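Local coordinates for uncharacterized protein (Bacteroides dorei DSM 17855, PDB 5TGF) that is probably a serine hydrolase of the beta-lactamase family, its substrate not established, and binds calcium, at residues A[23-28]-A[318-323]; A[75-80]-A[157-162]. All blocks are in the same frame, centred on the assembly; numbering follows the deposited sequence.

Contact 1 of 2, residues A[23-28]-A[318-323]; sequences KGYYPG and DGFSSF
Tyr-25 and Phe-320 lay their rings face to face in an offset stack that joins two loops at one end of the antiparallel sheet of this beta-lactamase-like fold. The ring centroids are 4.0 Å apart and the planes 20° from parallel, and the two side chains run past each other in opposite directions. CD2 of Tyr-25 lies over the centre of the Phe-320 ring, whereas CG of Phe-320 falls nearer the rim of the tyrosine; CE2 of Tyr-25 comes within 3.5 Å of Phe-320 CD1. The Phe-320 side chain swings away from its backbone N (chi1 167°), which carries the ring across to Tyr-25. On its opposite face the Tyr-25 ring carries CB of Lys-23, 3.8 Å above the plane, so lysine and phenylalanine sandwich it. The carboxylate of Asp-318 stands at the hydroxyl edge of this ring, turned nearly perpendicular to it; its modelled approach to Tyr-25 OH is too short to be trusted. Asp-318 OD1 accepts the N-H of Phe-320 N at 3.1 Å, nearly straight (163°) and from above the carboxylate plane, an Asx turn tying the carboxylate to the backbone of the stacking residue. Trp-20, from helix 11-22, meets Phe-320 edge to face. Tyr-26 slants across Phe-320, and its OH rests 3.4 Å from CB of Ser-322, whose own OG is hydrogen-bonded to the carbonyl O of Trp-289.

Contact 2 of 2, residues A[75-80]-A[157-162]; sequences TDLSWD and RMAEVA
The side chain of Leu-77 lies along one side of helix 150-163, its CB 4.1 Å from CB of Ala-162, where the loop after helix 60-74 meets that helix. No hydrogen bond crosses between the segments; the contact is mainly apolar. With CG anti to the backbone N (chi1 -174°), Leu-77 extends its two methyls toward the helix. CD2 settles against the backbone of Ala-159, 4.0 Å from its CA, while CD1 approaches the methyl CE of selenomethionine Met-158 at 4.3 Å. Met-158, Ala-159 and Ala-162 thus offer one side of the helix to a single leucine; the alanines present no more than methyls, and CA of Leu-77 comes within 6.5 Å of CA of Ala-162. Thr-75 supplies the other part of the first shell: its OG1 is 3.9 Å from Ala-162 CB, and its CG2 lies 3.7 Å from the backbone O of Ala-162.

Behind this layer, Thr-75 OG1 accepts the backbone N-H of Leu-77 N at 3.2 Å, an ST turn that links the threonine hydroxyl to the backbone two residues on. The same hydroxyl is hydrogen-bonded to the carbonyl O of Val-71, tying the turn to the last part of helix 60-74. Ser-78 OG accepts from Asp-80 N in a second ST turn. A calcium site seen for this protein, empty in this chain, spans the end of helix 60-74 (Val-72) and the following loop; two of its three residues, Thr-75 and Leu-77, touch helix 150-163. Farther out, Val-71 and Val-72 of helix 60-74, Val-83 and Trp-86 of helix 83-86, and Leu-100 and Leu-103 of helix 100-103 pack around the leucine and selenomethionine, within the mainly helical part of the fold.

How the contacts relate
Contacts 1 and 2 lie on opposite sides of the chain's centre, their own centres 39 Å apart and their nearest atoms about 21 Å apart, so neither touches the other. Along the chain, contact 2 lies within the 289 residues between the two segments of contact 1. Contact 1 joins loops flanking the sheet, one leading into strand 28-35 and one leading to helix 328-337; contact 2 belongs to the helical part. Contact 2 holds two of the three calcium-site residues, Thr-75 and Leu-77, and contact 1 is remote from them. Ser-58 and Lys-61 fit an SxxK motif, with Tyr-147 the likely second hydroxyl near the lysine; together they probably mark the active site, but none belongs to either contact.

Contact 1 of 2, residues A[23-28]-A[318-323]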
loop_
_atom_site.group_PDB
_atom_site.type_symbol
_atom_site.label_atom_id
_atom_site.label_comp_id
_atom_site.label_asym_id
_atom_site.label_seq_id
_atom_site.Cartn_x
_atom_site.Cartn_y
_atom_site.Cartn_z
ATOM N N LYS A 23 26.790 -3.602 -1.960
ATOM C CA LYS A 23 26.856 -4.202 -0.608
ATOM C C LYS A 23 26.055 -5.485 -0.466
ATOM O O LYS A 23 25.985 -6.058 0.618
ATOM C CB LYS A 23 26.388 -3.205 0.449
ATOM C CG LYS A 23 27.253 -1.967 0.509
ATOM C CD LYS A 23 26.679 -0.892 1.418
ATOM C CE LYS A 23 27.416 0.406 1.169
ATOM N NZ LYS A 23 26.766 1.548 1.854
ATOM N N GLY A 24 25.403 -5.912 -1.538
ATOM C CA GLY A 24 24.681 -7.167 -1.531
ATOM C C GLY A 24 23.337 -7.136 -0.778
ATOM O O GLY A 24 22.774 -8.180 -0.487
ATOM N N TYR A 25 22.843 -5.950 -0.445
ATOM C CA TYR A 25 21.533 -5.846 0.191
ATOM C C TYR A 25 20.416 -6.398 -0.705
ATOM O O TYR A 25 19.447 -6.958 -0.197
ATOM C CB TYR A 25 21.187 -4.412 0.528
ATOM C CG TYR A 25 22.144 -3.641 1.421
ATOM C CD1 TYR A 25 22.906 -4.259 2.382
ATOM C CD2 TYR A 25 22.172 -2.258 1.347
ATOM C CE1 TYR A 25 23.715 -3.508 3.235
ATOM C CE2 TYR A 25 23.008 -1.516 2.147
ATOM C CZ TYR A 25 23.741 -2.147 3.115
ATOM O OH TYR A 25 24.548 -1.364 3.898
ATOM N N TYR A 26 20.490 -6.106 -2.007
ATOM C CA TYR A 26 19.599 -6.695 -3.012
ATOM C C TYR A 26 20.389 -7.411 -4.134
ATOM O O TYR A 26 21.496 -6.970 -4.459
ATOM C CB TYR A 26 18.773 -5.594 -3.685
ATOM C CG TYR A 26 18.003 -4.724 -2.732
ATOM C CD1 TYR A 26 16.855 -5.196 -2.121
ATOM C CD2 TYR A 26 18.375 -3.408 -2.502
ATOM C CE1 TYR A 26 16.096 -4.387 -1.281
ATOM C CE2 TYR A 26 17.641 -2.594 -1.653
ATOM C CZ TYR A 26 16.519 -3.091 -1.022
ATOM O OH TYR A 26 15.776 -2.247 -0.202
ATOM N N PRO A 27 19.805 -8.457 -4.757
ATOM C CA PRO A 27 20.454 -9.085 -5.919
ATOM C C PRO A 27 20.201 -8.303 -7.211
ATOM O O PRO A 27 20.904 -8.482 -8.199
ATOM C CB PRO A 27 19.794 -10.472 -5.979
ATOM C CG PRO A 27 18.464 -10.304 -5.336
ATOM C CD PRO A 27 18.605 -9.201 -4.332
ATOM N N GLY A 28 19.203 -7.434 -7.192
ATOM C CA GLY A 28 18.768 -6.702 -8.360
ATOM C C GLY A 28 17.691 -5.727 -7.921
ATOM O O GLY A 28 17.232 -5.773 -6.784
ATOM N N ASP A 318 24.861 -2.252 9.746
ATOM C CA ASP A 318 25.360 -0.939 9.361
ATOM C C ASP A 318 24.299 0.179 9.397
ATOM O O ASP A 318 24.540 1.314 8.956
ATOM C CB ASP A 318 26.009 -1.017 7.973
ATOM C CG ASP A 318 25.063 -1.591 6.904
ATOM O OD1 ASP A 318 23.842 -1.704 7.170
ATOM O OD2 ASP A 318 25.564 -1.947 5.812
ATOM N N GLY A 319 23.113 -0.138 9.887
ATOM C CA GLY A 319 22.054 0.872 9.981
ATOM C C GLY A 319 21.136 0.948 8.766
ATOM O O GLY A 319 20.126 1.661 8.787
ATOM N N PHE A 320 21.452 0.224 7.703
ATOM C CA PHE A 320 20.542 0.179 6.537
ATOM C C PHE A 320 19.243 -0.496 6.950
ATOM O O PHE A 320 19.238 -1.453 7.740
ATOM C CB PHE A 320 21.190 -0.572 5.365
ATOM C CG PHE A 320 20.236 -0.933 4.246
ATOM C CD1 PHE A 320 20.013 -0.066 3.187
ATOM C CD2 PHE A 320 19.605 -2.172 4.244
ATOM C CE1 PHE A 320 19.137 -0.423 2.163
ATOM C CE2 PHE A 320 18.777 -2.552 3.194
ATOM C CZ PHE A 320 18.539 -1.682 2.164
ATOM N N SER A 321 18.145 -0.046 6.350
ATOM C CA SER A 321 16.855 -0.681 6.521
ATOM C C SER A 321 16.098 -0.592 5.220
ATOM O O SER A 321 15.877 0.519 4.714
ATOM C CB SER A 321 16.010 -0.006 7.603
ATOM O OG SER A 321 14.712 -0.591 7.667
ATOM N N SER A 322 15.656 -1.756 4.721
ATOM C CA SER A 322 14.901 -1.801 3.475
ATOM C C SER A 322 13.478 -1.249 3.660
ATOM O O SER A 322 12.727 -1.127 2.683
ATOM C CB SER A 322 14.849 -3.227 2.921
ATOM O OG SER A 322 14.347 -4.140 3.871
ATOM N N PHE A 323 13.067 -1.014 4.904
ATOM C CA PHE A 323 11.756 -0.392 5.189
ATOM C C PHE A 323 11.902 1.089 5.588
ATOM O O PHE A 323 11.461 2.002 4.857
ATOM C CB PHE A 323 11.044 -1.199 6.271
ATOM C CG PHE A 323 9.666 -0.706 6.594
ATOM C CD1 PHE A 323 8.667 -0.681 5.619
ATOM C CD2 PHE A 323 9.323 -0.394 7.895
ATOM C CE1 PHE A 323 7.383 -0.244 5.922
ATOM C CE2 PHE A 323 8.024 -0.005 8.223
ATOM C CZ PHE A 323 7.051 0.070 7.230
#

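Contact 2 of 2, residues A[75-80]-A[157-162]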
loop_
_atom_site.group_PDB
_atom_site.type_symbol
_atom_site.label_atom_id
_atom_site.label_comp_id
_atom_site.label_asym_id
_atom_site.label_seq_id
_atom_site.Cartn_x
_atom_site.Cartn_y
_atom_site.Cartn_z
ATOM N N THR A 75 -21.261 0.066 -6.312
ATOM C CA THR A 75 -22.238 -0.653 -5.476
ATOM C C THR A 75 -22.694 0.259 -4.343
ATOM O O THR A 75 -22.249 1.387 -4.231
ATOM C CB THR A 75 -21.627 -1.924 -4.862
ATOM O OG1 THR A 75 -20.557 -1.553 -3.985
ATOM C CG2 THR A 75 -21.124 -2.899 -5.935
ATOM N N ASP A 76 -23.591 -0.233 -3.495
ATOM C CA ASP A 76 -23.994 0.467 -2.279
ATOM C C ASP A 76 -22.943 0.378 -1.147
ATOM O O ASP A 76 -23.121 0.972 -0.094
ATOM C CB ASP A 76 -25.331 -0.115 -1.790
ATOM C CG ASP A 76 -25.932 0.655 -0.612
ATOM O OD1 ASP A 76 -26.158 1.877 -0.716
ATOM O OD2 ASP A 76 -26.204 0.026 0.421
ATOM N N LEU A 77 -21.848 -0.341 -1.366
ATOM C CA LEU A 77 -20.732 -0.353 -0.390
ATOM C C LEU A 77 -20.182 1.048 -0.218
ATOM O O LEU A 77 -20.004 1.779 -1.203
ATOM C CB LEU A 77 -19.617 -1.292 -0.866
ATOM C CG LEU A 77 -18.480 -1.472 0.146
ATOM C CD1 LEU A 77 -18.964 -2.199 1.410
ATOM C CD2 LEU A 77 -17.359 -2.249 -0.521
ATOM N N SER A 78 -19.980 1.452 1.031
ATOM C CA SER A 78 -19.524 2.798 1.340
ATOM C C SER A 78 -18.452 2.770 2.436
ATOM O O SER A 78 -18.439 1.886 3.270
ATOM C CB SER A 78 -20.705 3.669 1.768
ATOM O OG SER A 78 -20.311 4.682 2.692
ATOM N N TRP A 79 -17.596 3.785 2.448
ATOM C CA TRP A 79 -16.497 3.860 3.406
ATOM C C TRP A 79 -16.976 3.879 4.847
ATOM O O TRP A 79 -16.252 3.460 5.757
ATOM C CB TRP A 79 -15.676 5.118 3.148
ATOM C CG TRP A 79 -15.076 5.154 1.762
ATOM C CD1 TRP A 79 -15.358 6.047 0.787
ATOM C CD2 TRP A 79 -14.167 4.185 1.177
ATOM N NE1 TRP A 79 -14.618 5.751 -0.348
ATOM C CE2 TRP A 79 -13.907 4.597 -0.137
ATOM C CE3 TRP A 79 -13.588 3.006 1.636
ATOM C CZ2 TRP A 79 -13.027 3.914 -0.983
ATOM C CZ3 TRP A 79 -12.705 2.307 0.798
ATOM C CH2 TRP A 79 -12.427 2.775 -0.506
ATOM N N ASP A 80 -18.191 4.382 5.072
ATOM C CA ASP A 80 -18.744 4.448 6.415
ATOM C C ASP A 80 -19.655 3.273 6.784
ATOM O O ASP A 80 -20.200 3.249 7.881
ATOM C CB ASP A 80 -19.459 5.780 6.577
ATOM C CG ASP A 80 -18.513 6.974 6.371
ATOM O OD1 ASP A 80 -17.404 6.977 6.946
ATOM O OD2 ASP A 80 -18.853 7.894 5.599
ATOM N N ARG A 157 -13.196 -8.888 2.060
ATOM C CA ARG A 157 -14.369 -9.758 2.039
ATOM C C ARG A 157 -15.661 -8.939 1.869
ATOM O O ARG A 157 -16.599 -9.401 1.206
ATOM C CB ARG A 157 -14.443 -10.587 3.303
ATOM C CG ARG A 157 -15.606 -11.579 3.375
ATOM C CD ARG A 157 -15.556 -12.620 2.307
ATOM N NE ARG A 157 -16.798 -13.419 2.320
ATOM C CZ ARG A 157 -17.429 -13.869 1.246
ATOM N NH1 ARG A 157 -16.945 -13.684 0.027
ATOM N NH2 ARG A 157 -18.564 -14.542 1.395
HETATM N N MSE A 158 -15.707 -7.727 2.411
HETATM C CA MSE A 158 -16.901 -6.909 2.266
HETATM C C MSE A 158 -17.071 -6.534 0.790
HETATM O O MSE A 158 -18.200 -6.574 0.269
HETATM C CB MSE A 158 -16.895 -5.660 3.127
HETATM C CG MSE A 158 -16.934 -5.920 4.635
HETATM SE SE MSE A 158 -16.431 -4.324 5.652
HETATM C CE MSE A 158 -18.020 -3.169 5.467
ATOM N N ALA A 159 -15.954 -6.275 0.091
ATOM C CA ALA A 159 -16.013 -5.958 -1.335
ATOM C C ALA A 159 -16.447 -7.178 -2.156
ATOM O O ALA A 159 -17.247 -7.039 -3.108
ATOM C CB ALA A 159 -14.690 -5.388 -1.827
ATOM N N GLU A 160 -15.982 -8.362 -1.761
ATOM C CA GLU A 160 -16.351 -9.607 -2.414
ATOM C C GLU A 160 -17.878 -9.819 -2.367
ATOM O O GLU A 160 -18.485 -10.210 -3.363
ATOM C CB GLU A 160 -15.680 -10.826 -1.785
ATOM C CG GLU A 160 -14.207 -10.972 -2.064
ATOM C CD GLU A 160 -13.619 -12.297 -1.578
ATOM O OE1 GLU A 160 -14.251 -13.012 -0.761
ATOM O OE2 GLU A 160 -12.504 -12.656 -2.028
ATOM N N VAL A 161 -18.458 -9.618 -1.196
ATOM C CA VAL A 161 -19.893 -9.763 -1.015
ATOM C C VAL A 161 -20.676 -8.725 -1.825
ATOM O O VAL A 161 -21.668 -9.052 -2.455
ATOM C CB VAL A 161 -20.248 -9.759 0.484
ATOM C CG1 VAL A 161 -21.761 -9.687 0.718
ATOM C CG2 VAL A 161 -19.676 -11.006 1.115
ATOM N N ALA A 162 -20.175 -7.507 -1.897
ATOM C CA ALA A 162 -20.881 -6.453 -2.620
ATOM C C ALA A 162 -20.912 -6.709 -4.123
ATOM O O ALA A 162 -21.902 -6.354 -4.801
ATOM C CB ALA A 162 -20.255 -5.105 -2.304
#